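Local coordinates for protein peptidyl-prolyl cis-trans isomerase (Hirschia baltica, PDB 5EX2) that probably catalyses the cis-trans isomerisation of peptide bonds preceding proline, as other cyclophilins do, and binds a magnesium ion, at residues I110-Q115 / M247-D252; K117-G122 / E130-E135; T121-G126 / K251-L256; P238-F243 / P257-V262. One frame throughout, in Å; residues are numbered along the deposited sequence.

In the fold
Contacts 1 to 3 gather round the five-stranded antiparallel sheet and the loop 247-256, beside the eight-stranded barrel; contact 4 joins helix 238-247 to the approach to the three-stranded sheet. Contacts 1 and 2 share the magnesium ion: Gln115 of 110-115 and Gln133 and Glu135 of 130-135 bind it, and the two contact centres are about 13 Å apart. Contact 3 continues contact 2 along strand 119-124 and shares Lys251 and Asp252 with contact 1. Contact 4 lies about 10 Å from contact 3, centre to centre, and is joined to it where the rings of Phe123 and Phe240 meet edge-to-face. Contacts 2 and 4 do not touch, their nearest atoms being about 7 Å apart.

Contact 1 of 4, residues I110-Q115 / M247-D252; sequences INEEDQ and MGRDKD. With MG (magnesium ion), chain C.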
loop_
_atom_site.group_PDB
_atom_site.type_symbol
_atom_site.label_atom_id
_atom_site.label_comp_id
_atom_site.label_asym_id
_atom_site.label_seq_id
_atom_site.Cartn_x
_atom_site.Cartn_y
_atom_site.Cartn_z
ATOM N N ILE A 110 5.634 -14.600 10.637
ATOM C CA ILE A 110 4.413 -14.743 11.397
ATOM C C ILE A 110 4.504 -15.944 12.329
ATOM O O ILE A 110 4.109 -15.880 13.494
ATOM C CB ILE A 110 3.221 -14.884 10.449
ATOM C CG1 ILE A 110 3.054 -13.588 9.650
ATOM C CG2 ILE A 110 1.959 -15.187 11.222
ATOM C CD1 ILE A 110 2.276 -13.746 8.372
ATOM N N ASN A 111 5.028 -17.042 11.803
ATOM C CA ASN A 111 5.257 -18.226 12.606
ATOM C C ASN A 111 6.754 -18.451 12.732
ATOM O O ASN A 111 7.489 -18.318 11.752
ATOM C CB ASN A 111 4.565 -19.437 11.987
ATOM C CG ASN A 111 4.331 -20.538 12.992
ATOM O OD1 ASN A 111 5.277 -21.158 13.475
ATOM N ND2 ASN A 111 3.070 -20.784 13.324
ATOM N N GLU A 112 7.203 -18.763 13.943
ATOM C CA GLU A 112 8.624 -18.956 14.218
ATOM C C GLU A 112 9.090 -20.373 13.905
ATOM O O GLU A 112 10.284 -20.663 13.987
ATOM C CB GLU A 112 8.926 -18.639 15.684
ATOM C CG GLU A 112 8.569 -17.225 16.115
ATOM C CD GLU A 112 9.509 -16.178 15.551
ATOM O OE1 GLU A 112 10.560 -16.558 14.988
ATOM O OE2 GLU A 112 9.202 -14.972 15.685
ATOM N N GLU A 113 8.161 -21.255 13.541
ATOM C CA GLU A 113 8.513 -22.642 13.242
ATOM C C GLU A 113 9.413 -22.715 12.014
ATOM O O GLU A 113 9.389 -21.830 11.162
ATOM C CB GLU A 113 7.260 -23.494 13.031
ATOM C CG GLU A 113 6.577 -23.277 11.698
ATOM C CD GLU A 113 5.183 -23.879 11.646
ATOM O OE1 GLU A 113 4.445 -23.583 10.680
ATOM O OE2 GLU A 113 4.827 -24.654 12.562
ATOM N N ASP A 114 10.204 -23.782 11.934
ATOM C CA ASP A 114 11.100 -24.002 10.802
ATOM C C ASP A 114 10.335 -23.955 9.489
ATOM O O ASP A 114 9.325 -24.642 9.324
ATOM C CB ASP A 114 11.807 -25.358 10.899
ATOM C CG ASP A 114 12.687 -25.493 12.128
ATOM O OD1 ASP A 114 13.044 -24.466 12.745
ATOM O OD2 ASP A 114 13.022 -26.647 12.483
ATOM N N GLN A 115 10.837 -23.161 8.551
ATOM C CA GLN A 115 10.229 -23.045 7.228
ATOM C C GLN A 115 10.478 -24.301 6.404
ATOM O O GLN A 115 11.542 -24.909 6.517
ATOM C CB GLN A 115 10.799 -21.839 6.500
ATOM C CG GLN A 115 10.394 -20.530 7.139
ATOM C CD GLN A 115 11.199 -19.351 6.654
ATOM O OE1 GLN A 115 12.240 -19.499 6.016
ATOM N NE2 GLN A 115 10.708 -18.157 6.951
ATOM N N MET A 247 -3.948 -12.493 17.350
ATOM C CA MET A 247 -4.698 -12.731 16.117
ATOM C C MET A 247 -4.554 -14.136 15.536
ATOM O O MET A 247 -5.479 -14.636 14.898
ATOM C CB MET A 247 -4.281 -11.725 15.057
ATOM C CG MET A 247 -4.578 -10.302 15.458
ATOM S SD MET A 247 -6.293 -10.024 15.962
ATOM C CE MET A 247 -7.220 -10.575 14.534
ATOM N N GLY A 248 -3.402 -14.769 15.740
ATOM C CA GLY A 248 -3.187 -16.139 15.299
ATOM C C GLY A 248 -2.016 -16.313 14.353
ATOM O O GLY A 248 -2.040 -15.856 13.217
ATOM N N ARG A 249 -0.991 -17.021 14.816
ATOM C CA ARG A 249 0.256 -17.146 14.061
ATOM C C ARG A 249 0.241 -18.283 13.041
ATOM O O ARG A 249 1.253 -18.561 12.398
ATOM C CB ARG A 249 1.407 -17.323 15.030
ATOM C CG ARG A 249 1.733 -16.040 15.744
ATOM C CD ARG A 249 2.811 -16.298 16.690
ATOM N NE ARG A 249 3.242 -15.096 17.377
ATOM C CZ ARG A 249 4.238 -14.320 16.968
ATOM N NH1 ARG A 249 4.901 -14.591 15.846
ATOM N NH2 ARG A 249 4.580 -13.269 17.685
ATOM N N ASP A 250 -0.913 -18.922 12.889
ATOM C CA ASP A 250 -1.118 -19.893 11.828
ATOM C C ASP A 250 -1.606 -19.216 10.550
ATOM O O ASP A 250 -1.671 -19.836 9.484
ATOM C CB ASP A 250 -2.127 -20.955 12.278
ATOM C CG ASP A 250 -3.479 -20.356 12.680
ATOM O OD1 ASP A 250 -3.513 -19.269 13.307
ATOM O OD2 ASP A 250 -4.517 -20.976 12.359
ATOM N N LYS A 251 -1.911 -17.927 10.658
ATOM C CA LYS A 251 -2.464 -17.175 9.539
ATOM C C LYS A 251 -1.397 -16.679 8.581
ATOM O O LYS A 251 -0.312 -16.295 8.987
ATOM C CB LYS A 251 -3.271 -15.991 10.060
ATOM C CG LYS A 251 -4.550 -16.410 10.752
ATOM C CD LYS A 251 -5.241 -15.222 11.370
ATOM C CE LYS A 251 -6.540 -15.628 12.043
ATOM N NZ LYS A 251 -7.147 -14.488 12.778
ATOM N N ASP A 252 -1.732 -16.678 7.301
ATOM C CA ASP A 252 -0.883 -16.074 6.296
ATOM C C ASP A 252 -1.039 -14.555 6.396
ATOM O O ASP A 252 -1.999 -14.060 6.994
ATOM C CB ASP A 252 -1.261 -16.582 4.904
ATOM C CG ASP A 252 -0.239 -16.213 3.853
ATOM O OD1 ASP A 252 0.951 -16.093 4.205
ATOM O OD2 ASP A 252 -0.626 -16.047 2.678
HETATM MG MG MG C . 14.406 -19.868 5.061
HETATM O O HOH W 1 7.295 -13.212 14.711
HETATM O O HOH W 2 14.008 -22.118 4.602
HETATM O O HOH W 3 14.827 -20.497 7.228
HETATM O O HOH W 4 14.712 -17.468 5.503
#
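Two hydrogen bonds tie Ile110 and Asn111 to Arg249, one in each direction. Arg249 NH1 gives a bent bond to Ile110 O (2.8 Å, 141° at the hydrogen), arriving from above the carbonyl plane. In return Asn111 ND2 donates to Arg249 O at 3.0 Å; the acceptor lies in the amide plane, whereas the donor stands well above the plane of the carbonyl. The amide's other end accepts from Glu113 N, 2.9 Å from Asn111 OD1 and on a lone pair, which closes an Asx turn and fixes the rotation of the group. With an alanine here both Asn111 bonds go, which is likely to leave Arg249 O without this donor and the Asx turn less firmly held.

Charge adds a looser link: Glu112 OE2 is 4.3 Å from Arg249 NH1, well out of the guanidinium plane, and water 1 bridges these two atoms. The stronger ionic partner of Arg249 is Asp245, which meets NE.

Ile110 supplies the van der Waals part, its methyls lying against the backbone of Lys251 and Asp252. Its CG2 branch, anti to the backbone N, reaches Lys251 O at 3.4 Å, and CD1 extends to Asp252 C at 3.9 Å.

Gly248 leaves helix 238-247 with positive phi and starts a type I beta turn ending at Lys251. This turn is thereby pinned to the loop that ends in Gln115, whose OE1 binds the magnesium ion at 2.4 Å.

Contact 2 of 4, residues K117-G122 / E130-E135; sequences KSQYTG and ETRQDE. With MG (magnesium ion), chain C.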
loop_
_atom_site.group_PDB
_atom_site.type_symbol
_atom_site.label_atom_id
_atom_site.label_comp_id
_atom_site.label_asym_id
_atom_site.label_seq_id
_atom_site.Cartn_x
_atom_site.Cartn_y
_atom_site.Cartn_z
ATOM N N LYS A 117 8.706 -24.361 2.956
ATOM C CA LYS A 117 8.123 -24.084 1.635
ATOM C C LYS A 117 9.061 -23.272 0.751
ATOM O O LYS A 117 10.091 -22.762 1.212
ATOM C CB LYS A 117 6.769 -23.377 1.768
ATOM C CG LYS A 117 5.669 -24.258 2.374
ATOM C CD LYS A 117 4.303 -23.568 2.326
ATOM C CE LYS A 117 3.226 -24.383 3.035
ATOM N NZ LYS A 117 2.886 -25.645 2.305
ATOM N N SER A 118 8.703 -23.154 -0.525
ATOM C CA SER A 118 9.527 -22.427 -1.478
ATOM C C SER A 118 9.415 -20.941 -1.255
ATOM O O SER A 118 10.273 -20.170 -1.681
ATOM C CB SER A 118 9.124 -22.755 -2.909
ATOM O OG SER A 118 9.434 -24.106 -3.206
ATOM N N GLN A 119 8.330 -20.536 -0.609
ATOM C CA GLN A 119 8.077 -19.129 -0.336
ATOM C C GLN A 119 7.548 -18.969 1.067
ATOM O O GLN A 119 7.051 -19.910 1.655
ATOM C CB GLN A 119 7.080 -18.559 -1.354
ATOM C CG GLN A 119 7.657 -18.489 -2.747
ATOM C CD GLN A 119 6.662 -18.221 -3.853
ATOM O OE1 GLN A 119 7.021 -18.328 -5.015
ATOM N NE2 GLN A 119 5.429 -17.841 -3.508
ATOM N N TYR A 120 7.648 -17.761 1.608
ATOM C CA TYR A 120 6.974 -17.459 2.855
ATOM C C TYR A 120 6.577 -16.005 2.801
ATOM O O TYR A 120 7.031 -15.269 1.924
ATOM C CB TYR A 120 7.861 -17.766 4.076
ATOM C CG TYR A 120 9.039 -16.851 4.257
ATOM C CD1 TYR A 120 10.255 -17.101 3.628
ATOM C CD2 TYR A 120 8.950 -15.743 5.091
ATOM C CE1 TYR A 120 11.338 -16.246 3.814
ATOM C CE2 TYR A 120 10.016 -14.882 5.275
ATOM C CZ TYR A 120 11.206 -15.126 4.635
ATOM O OH TYR A 120 12.271 -14.268 4.834
ATOM N N THR A 121 5.738 -15.625 3.755
ATOM C CA THR A 121 5.294 -14.260 3.873
ATOM C C THR A 121 5.665 -13.701 5.236
ATOM O O THR A 121 5.898 -14.419 6.215
ATOM C CB THR A 121 3.780 -14.119 3.702
ATOM O OG1 THR A 121 3.110 -14.750 4.797
ATOM C CG2 THR A 121 3.287 -14.705 2.374
ATOM N N GLY A 122 5.697 -12.389 5.300
ATOM C CA GLY A 122 5.995 -11.705 6.537
ATOM C C GLY A 122 5.760 -10.238 6.307
ATOM O O GLY A 122 5.072 -9.845 5.356
ATOM N N GLU A 130 5.892 -11.172 0.364
ATOM C CA GLU A 130 6.097 -12.586 0.072
ATOM C C GLU A 130 7.442 -12.713 -0.619
ATOM O O GLU A 130 7.876 -11.830 -1.349
ATOM C CB GLU A 130 4.969 -13.159 -0.800
ATOM C CG GLU A 130 5.103 -14.638 -1.038
ATOM C CD GLU A 130 3.883 -15.256 -1.667
ATOM O OE1 GLU A 130 3.059 -14.529 -2.265
ATOM O OE2 GLU A 130 3.754 -16.480 -1.557
ATOM N N THR A 131 8.127 -13.821 -0.376
ATOM C CA THR A 131 9.491 -13.922 -0.829
ATOM C C THR A 131 9.892 -15.332 -1.149
ATOM O O THR A 131 9.388 -16.268 -0.557
ATOM C CB THR A 131 10.440 -13.363 0.239
ATOM O OG1 THR A 131 11.771 -13.267 -0.265
ATOM C CG2 THR A 131 10.411 -14.177 1.534
ATOM N N ARG A 132 10.805 -15.448 -2.107
ATOM C CA ARG A 132 11.587 -16.661 -2.268
ATOM C C ARG A 132 12.514 -16.779 -1.057
ATOM O O ARG A 132 12.724 -15.821 -0.314
ATOM C CB ARG A 132 12.354 -16.630 -3.591
ATOM C CG ARG A 132 11.466 -16.394 -4.799
ATOM C CD ARG A 132 10.462 -17.509 -5.003
ATOM N NE ARG A 132 11.110 -18.732 -5.457
ATOM C CZ ARG A 132 10.466 -19.861 -5.737
ATOM N NH1 ARG A 132 9.140 -19.926 -5.635
ATOM N NH2 ARG A 132 11.145 -20.915 -6.148
ATOM N N GLN A 133 13.039 -17.971 -0.825
ATOM C CA GLN A 133 13.767 -18.215 0.405
ATOM C C GLN A 133 15.072 -17.439 0.489
ATOM O O GLN A 133 15.833 -17.360 -0.470
ATOM C CB GLN A 133 14.034 -19.715 0.544
ATOM C CG GLN A 133 12.798 -20.463 0.956
ATOM C CD GLN A 133 12.343 -20.147 2.362
ATOM O OE1 GLN A 133 13.061 -19.495 3.140
ATOM N NE2 GLN A 133 11.164 -20.621 2.711
ATOM N N ASP A 134 15.351 -16.907 1.677
ATOM C CA ASP A 134 16.526 -16.073 1.903
ATOM C C ASP A 134 17.825 -16.809 1.621
ATOM O O ASP A 134 18.816 -16.194 1.234
ATOM C CB ASP A 134 16.515 -15.562 3.344
ATOM C CG ASP A 134 15.209 -14.893 3.693
ATOM O OD1 ASP A 134 15.071 -13.683 3.461
ATOM O OD2 ASP A 134 14.305 -15.595 4.189
ATOM N N GLU A 135 17.820 -18.125 1.789
ATOM C CA GLU A 135 19.013 -18.927 1.559
ATOM C C GLU A 135 19.508 -18.819 0.113
ATOM O O GLU A 135 20.672 -19.076 -0.177
ATOM C CB GLU A 135 18.751 -20.407 1.921
ATOM C CG GLU A 135 18.538 -20.673 3.431
ATOM C CD GLU A 135 17.145 -20.316 3.950
ATOM O OE1 GLU A 135 16.230 -20.074 3.142
ATOM O OE2 GLU A 135 16.951 -20.275 5.191
HETATM MG MG MG C . 14.406 -19.868 5.061
HETATM O O HOH W 5 12.686 -20.126 -2.707
HETATM O O HOH W 2 14.008 -22.118 4.602
HETATM O O HOH W 3 14.827 -20.497 7.228
HETATM O O HOH W 4 14.712 -17.468 5.503
#
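The Tyr120 ring carries Thr131 CG2 over one face, a CH-pi contact 3.5 Å from the ring centroid and 22° off the normal, while Asp134 OD2 lies at its edge near the hydroxyl. Tyr120 OH donates to that oxygen over 2.5 Å, on the syn lone pair, with ring and carboxylate planes 45° apart; Arg100 holds the other oxygen, OD1. A chi1 of 70° sets CG between the backbone N and the carbonyl carbon, from where the ring runs alongside Thr131, its face against CG2. The Arg132 guanidinium has Ser118 O over one face and Gln119 OE1 in plane at its edge.

Gln119 links two charged neighbours. Its OE1 accepts from Arg132 NH1 (2.7 Å), and its NE2 donates to Glu130 OE2 (2.9 Å), which is met from above the carboxylate plane. A leucine in its place would probably leave Arg132 NH1 and Glu130 OE2 without this shared mate. Glu130 OE1 is also engaged, in a salt bridge with Arg179.

Both segments belong to a beta hairpin, strands 119-124 and 127-132, in which Tyr120 and Thr131 form an antiparallel hydrogen-bonded pair (Thr131 N to Tyr120 O, 2.9 Å). Gln133 and Glu135, just beyond the hairpin pair, bind the magnesium ion.

Gln133 divides its amide between chain and metal: OE1 lies 2.4 Å from the magnesium ion, and NE2 donates to Lys117 O at 2.8 Å, a bond that fixes the rotation of the amide. Glu135, Gln115 and waters 2, 3 and 4 complete the site.

Contact 3 of 4, residues T121-G126 / K251-L256; sequences TGFYNG and KDVCSL
Thr121 meets the C-terminal loop through its hydroxyl: OG1 donates to Asp252 OD1 over 2.6 Å, reaching the oxygen nearly in line with its C-O bond, and the two side chains cross at about a right angle. The same OD1 takes a weak bond from Val253 N, and its partner OD2 is held by Arg179 in a salt bridge. Beside this bond, Thr121 CB touches Val253 CG1 at 3.6 Å. Gly122 adds a lighter touch, its O 3.7 Å from Val253 CG2.

At Phe123 the contact turns apolar. Val253 CG2 sits over one face of the ring, a CH-pi contact 3.7 Å from the centroid and 28° off the normal; its nearest ring atoms are CE1 and CZ, which places it toward the rim. A chi1 of 70° puts CG1 between the backbone N and the carbonyl carbon, against Thr121, and leaves CG2 anti to the N, over the ring. Leu256 CD1 comes up at the ring edge in plane, 3.8 Å from CZ. Phe240 of helix 238-247 also packs edge-to-face with this ring.

The arrangement anchors a C-terminal loop on strand 119-124 of the five-stranded antiparallel sheet, and the disulfide from Cys254 to Cys152 fastens that loop a second time.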
loop_
_atom_site.group_PDB
_atom_site.type_symbol
_atom_site.label_atom_id
_atom_site.label_comp_id
_atom_site.label_asym_id
_atom_site.label_seq_id
_atom_site.Cartn_x
_atom_site.Cartn_y
_atom_site.Cartn_z
ATOM N N THR A 121 5.738 -15.625 3.755
ATOM C CA THR A 121 5.294 -14.260 3.873
ATOM C C THR A 121 5.665 -13.701 5.236
ATOM O O THR A 121 5.898 -14.419 6.215
ATOM C CB THR A 121 3.780 -14.119 3.702
ATOM O OG1 THR A 121 3.110 -14.750 4.797
ATOM C CG2 THR A 121 3.287 -14.705 2.374
ATOM N N GLY A 122 5.697 -12.389 5.300
ATOM C CA GLY A 122 5.995 -11.705 6.537
ATOM C C GLY A 122 5.760 -10.238 6.307
ATOM O O GLY A 122 5.072 -9.845 5.356
ATOM N N PHE A 123 6.303 -9.433 7.204
ATOM C CA PHE A 123 6.087 -7.991 7.174
ATOM C C PHE A 123 7.393 -7.234 7.178
ATOM O O PHE A 123 8.358 -7.623 7.849
ATOM C CB PHE A 123 5.267 -7.538 8.374
ATOM C CG PHE A 123 3.876 -8.123 8.449
ATOM C CD1 PHE A 123 2.810 -7.513 7.815
ATOM C CD2 PHE A 123 3.641 -9.272 9.184
ATOM C CE1 PHE A 123 1.522 -8.043 7.911
ATOM C CE2 PHE A 123 2.358 -9.808 9.285
ATOM C CZ PHE A 123 1.305 -9.187 8.652
ATOM N N TYR A 124 7.397 -6.112 6.473
ATOM C CA TYR A 124 8.490 -5.166 6.538
ATOM C C TYR A 124 7.893 -3.776 6.531
ATOM O O TYR A 124 7.178 -3.419 5.590
ATOM C CB TYR A 124 9.450 -5.317 5.368
ATOM C CG TYR A 124 10.466 -4.202 5.295
ATOM C CD1 TYR A 124 11.515 -4.124 6.190
ATOM C CD2 TYR A 124 10.360 -3.218 4.335
ATOM C CE1 TYR A 124 12.434 -3.092 6.123
ATOM C CE2 TYR A 124 11.267 -2.180 4.257
ATOM C CZ TYR A 124 12.299 -2.120 5.149
ATOM O OH TYR A 124 13.207 -1.081 5.074
ATOM N N ASN A 125 8.172 -2.995 7.565
ATOM C CA ASN A 125 7.671 -1.624 7.654
ATOM C C ASN A 125 6.169 -1.555 7.488
ATOM O O ASN A 125 5.630 -0.585 6.952
ATOM C CB ASN A 125 8.364 -0.754 6.609
ATOM C CG ASN A 125 9.641 -0.157 7.126
ATOM O OD1 ASN A 125 10.118 -0.522 8.194
ATOM N ND2 ASN A 125 10.199 0.778 6.373
ATOM N N GLY A 126 5.485 -2.579 7.971
ATOM C CA GLY A 126 4.038 -2.611 7.932
ATOM C C GLY A 126 3.466 -3.054 6.602
ATOM O O GLY A 126 2.242 -3.136 6.453
ATOM N N LYS A 251 -1.911 -17.927 10.658
ATOM C CA LYS A 251 -2.464 -17.175 9.539
ATOM C C LYS A 251 -1.397 -16.679 8.581
ATOM O O LYS A 251 -0.312 -16.295 8.987
ATOM C CB LYS A 251 -3.271 -15.991 10.060
ATOM C CG LYS A 251 -4.550 -16.410 10.752
ATOM C CD LYS A 251 -5.241 -15.222 11.370
ATOM C CE LYS A 251 -6.540 -15.628 12.043
ATOM N NZ LYS A 251 -7.147 -14.488 12.778
ATOM N N ASP A 252 -1.732 -16.678 7.301
ATOM C CA ASP A 252 -0.883 -16.074 6.296
ATOM C C ASP A 252 -1.039 -14.555 6.396
ATOM O O ASP A 252 -1.999 -14.060 6.994
ATOM C CB ASP A 252 -1.261 -16.582 4.904
ATOM C CG ASP A 252 -0.239 -16.213 3.853
ATOM O OD1 ASP A 252 0.951 -16.093 4.205
ATOM O OD2 ASP A 252 -0.626 -16.047 2.678
ATOM N N VAL A 253 -0.102 -13.821 5.807
ATOM C CA VAL A 253 -0.058 -12.375 5.930
ATOM C C VAL A 253 -1.387 -11.725 5.521
ATOM O O VAL A 253 -1.823 -10.770 6.133
ATOM C CB VAL A 253 1.121 -11.809 5.087
ATOM C CG1 VAL A 253 0.870 -11.941 3.583
ATOM C CG2 VAL A 253 1.415 -10.399 5.454
ATOM N N CYS A 254 -2.056 -12.266 4.518
ATOM C CA CYS A 254 -3.290 -11.646 4.050
ATOM C C CYS A 254 -4.521 -12.042 4.865
ATOM O O CYS A 254 -5.579 -11.462 4.686
ATOM C CB CYS A 254 -3.517 -11.971 2.578
ATOM S SG CYS A 254 -2.314 -11.183 1.472
ATOM N N SER A 255 -4.387 -13.008 5.768
ATOM C CA SER A 255 -5.510 -13.389 6.632
ATOM C C SER A 255 -5.460 -12.667 7.984
ATOM O O SER A 255 -6.419 -12.688 8.750
ATOM C CB SER A 255 -5.537 -14.902 6.832
ATOM O OG SER A 255 -5.982 -15.538 5.648
ATOM N N LEU A 256 -4.343 -12.009 8.255
ATOM C CA LEU A 256 -4.224 -11.141 9.414
ATOM C C LEU A 256 -4.818 -9.771 9.091
ATOM O O LEU A 256 -4.926 -9.400 7.926
ATOM C CB LEU A 256 -2.758 -10.978 9.805
ATOM C CG LEU A 256 -2.093 -12.199 10.414
ATOM C CD1 LEU A 256 -0.579 -12.068 10.325
ATOM C CD2 LEU A 256 -2.523 -12.355 11.867
HETATM O O HOH W 6 3.881 -17.497 5.323
#

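Contact 4 of 4, residues P238-F243 / P257-V262; sequences PMFSLF and PQTPSV
Phe243 and Pro260 make the central meeting: Pro260 CD lies over the centre of the ring, a CH-pi contact 3.9 Å from the centroid and only 11° off the normal, and Pro260 CG reaches Phe243 CD2 at 3.8 Å. Pro257 comes to the far end of the same ring, with CG 3.7 Å from Phe243 CZ and CB near the ring plane at the edge. The two prolines therefore address different parts of one aromatic group, one its face and the other its outer rim.

Phe240, one helical turn earlier, presents its edge to Pro260, CE1 lying 4.1 Å from CD, and also comes within 3.9 Å of Thr259 OG1 through CE1.

The contact packs the N-terminal part of helix 238-247 against the loop carrying Pro257 and Pro260, which leads into strand 261-264, an outermost strand of the small three-stranded antiparallel sheet. On the helix, the bond from Phe243 N to Met239 O (2.9 Å) holds the regular turn, and chi1 of 168° swings the Phe243 ring anti to its own N, out to the prolines.

Farther out, Ser261 OG donates to Thr259 O at 2.8 Å, bracing the loop across Pro260. Asn235 ND2 is hydrogen-bonded to Thr259 OG1, Arg190 engages Gln258 and Ser261, and Pro260 is joined through its backbone to Met233 of strand 229-233.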
loop_
_atom_site.group_PDB
_atom_site.type_symbol
_atom_site.label_atom_id
_atom_site.label_comp_id
_atom_site.label_asym_id
_atom_site.label_seq_id
_atom_site.Cartn_x
_atom_site.Cartn_y
_atom_site.Cartn_z
ATOM N N PRO A 238 7.784 -5.530 20.205
ATOM C CA PRO A 238 7.023 -6.463 21.039
ATOM C C PRO A 238 5.520 -6.294 20.959
ATOM O O PRO A 238 4.786 -7.248 21.134
ATOM C CB PRO A 238 7.514 -6.153 22.454
ATOM C CG PRO A 238 8.030 -4.785 22.394
ATOM C CD PRO A 238 8.608 -4.616 21.011
ATOM N N MET A 239 5.034 -5.093 20.693
ATOM C CA MET A 239 3.591 -4.951 20.544
ATOM C C MET A 239 3.099 -5.753 19.343
ATOM O O MET A 239 2.021 -6.336 19.374
ATOM C CB MET A 239 3.199 -3.488 20.405
ATOM C CG MET A 239 3.333 -2.754 21.703
ATOM S SD MET A 239 2.919 -1.008 21.641
ATOM C CE MET A 239 1.144 -1.097 21.425
ATOM N N PHE A 240 3.887 -5.784 18.281
ATOM C CA PHE A 240 3.460 -6.555 17.132
ATOM C C PHE A 240 3.524 -8.053 17.444
ATOM O O PHE A 240 2.691 -8.808 16.967
ATOM C CB PHE A 240 4.279 -6.236 15.888
ATOM C CG PHE A 240 3.642 -6.760 14.624
ATOM C CD1 PHE A 240 2.475 -6.175 14.142
ATOM C CD2 PHE A 240 4.164 -7.846 13.944
ATOM C CE1 PHE A 240 1.855 -6.643 13.010
ATOM C CE2 PHE A 240 3.543 -8.312 12.803
ATOM C CZ PHE A 240 2.392 -7.708 12.337
ATOM N N SER A 241 4.491 -8.475 18.244
ATOM C CA SER A 241 4.531 -9.860 18.690
ATOM C C SER A 241 3.246 -10.249 19.425
ATOM O O SER A 241 2.695 -11.333 19.232
ATOM C CB SER A 241 5.745 -10.057 19.581
ATOM O OG SER A 241 5.894 -11.402 19.983
ATOM N N LEU A 242 2.776 -9.346 20.280
ATOM C CA LEU A 242 1.549 -9.565 21.022
ATOM C C LEU A 242 0.342 -9.579 20.094
ATOM O O LEU A 242 -0.587 -10.359 20.277
ATOM C CB LEU A 242 1.386 -8.473 22.077
ATOM C CG LEU A 242 2.429 -8.546 23.189
ATOM C CD1 LEU A 242 2.354 -7.321 24.091
ATOM C CD2 LEU A 242 2.261 -9.822 24.006
ATOM N N PHE A 243 0.351 -8.690 19.110
ATOM C CA PHE A 243 -0.700 -8.645 18.100
ATOM C C PHE A 243 -0.793 -9.967 17.344
ATOM O O PHE A 243 -1.875 -10.537 17.216
ATOM C CB PHE A 243 -0.425 -7.455 17.176
ATOM C CG PHE A 243 -1.239 -7.423 15.912
ATOM C CD1 PHE A 243 -0.720 -7.962 14.749
ATOM C CD2 PHE A 243 -2.474 -6.792 15.866
ATOM C CE1 PHE A 243 -1.435 -7.930 13.570
ATOM C CE2 PHE A 243 -3.197 -6.749 14.675
ATOM C CZ PHE A 243 -2.665 -7.313 13.532
ATOM N N PRO A 257 -5.176 -9.001 10.121
ATOM C CA PRO A 257 -5.459 -7.596 9.853
ATOM C C PRO A 257 -4.203 -6.924 9.336
ATOM O O PRO A 257 -3.111 -7.478 9.425
ATOM C CB PRO A 257 -5.862 -7.035 11.222
ATOM C CG PRO A 257 -6.008 -8.211 12.136
ATOM C CD PRO A 257 -5.177 -9.309 11.558
ATOM N N GLN A 258 -4.336 -5.716 8.831
ATOM C CA GLN A 258 -3.157 -4.957 8.490
ATOM C C GLN A 258 -2.376 -4.626 9.754
ATOM O O GLN A 258 -2.922 -4.597 10.857
ATOM C CB GLN A 258 -3.520 -3.676 7.779
ATOM C CG GLN A 258 -4.246 -3.879 6.492
ATOM C CD GLN A 258 -4.151 -2.653 5.629
ATOM O OE1 GLN A 258 -3.189 -2.495 4.865
ATOM N NE2 GLN A 258 -5.099 -1.746 5.783
ATOM N N THR A 259 -1.096 -4.346 9.578
ATOM C CA THR A 259 -0.260 -3.879 10.664
ATOM C C THR A 259 -0.926 -2.674 11.288
ATOM O O THR A 259 -1.279 -1.751 10.583
ATOM C CB THR A 259 1.132 -3.494 10.168
ATOM O OG1 THR A 259 1.803 -4.661 9.682
ATOM C CG2 THR A 259 1.949 -2.868 11.295
ATOM N N PRO A 260 -1.105 -2.672 12.619
ATOM C CA PRO A 260 -1.761 -1.510 13.215
ATOM C C PRO A 260 -1.102 -0.213 12.803
ATOM O O PRO A 260 0.113 -0.043 12.895
ATOM C CB PRO A 260 -1.609 -1.772 14.712
ATOM C CG PRO A 260 -1.691 -3.261 14.814
ATOM C CD PRO A 260 -0.897 -3.733 13.617
ATOM N N SER A 261 -1.934 0.726 12.375
ATOM C CA SER A 261 -1.487 2.019 11.879
ATOM C C SER A 261 -2.457 3.089 12.348
ATOM O O SER A 261 -3.639 2.819 12.543
ATOM C CB SER A 261 -1.400 2.010 10.348
ATOM O OG SER A 261 -0.608 0.920 9.891
ATOM N N VAL A 262 -1.957 4.290 12.536
ATOM C CA VAL A 262 -2.785 5.392 13.012
ATOM C C VAL A 262 -2.387 6.679 12.323
ATOM O O VAL A 262 -1.211 6.921 12.062
ATOM C CB VAL A 262 -2.659 5.578 14.541
ATOM C CG1 VAL A 262 -3.247 4.389 15.271
ATOM C CG2 VAL A 262 -1.201 5.767 14.937
#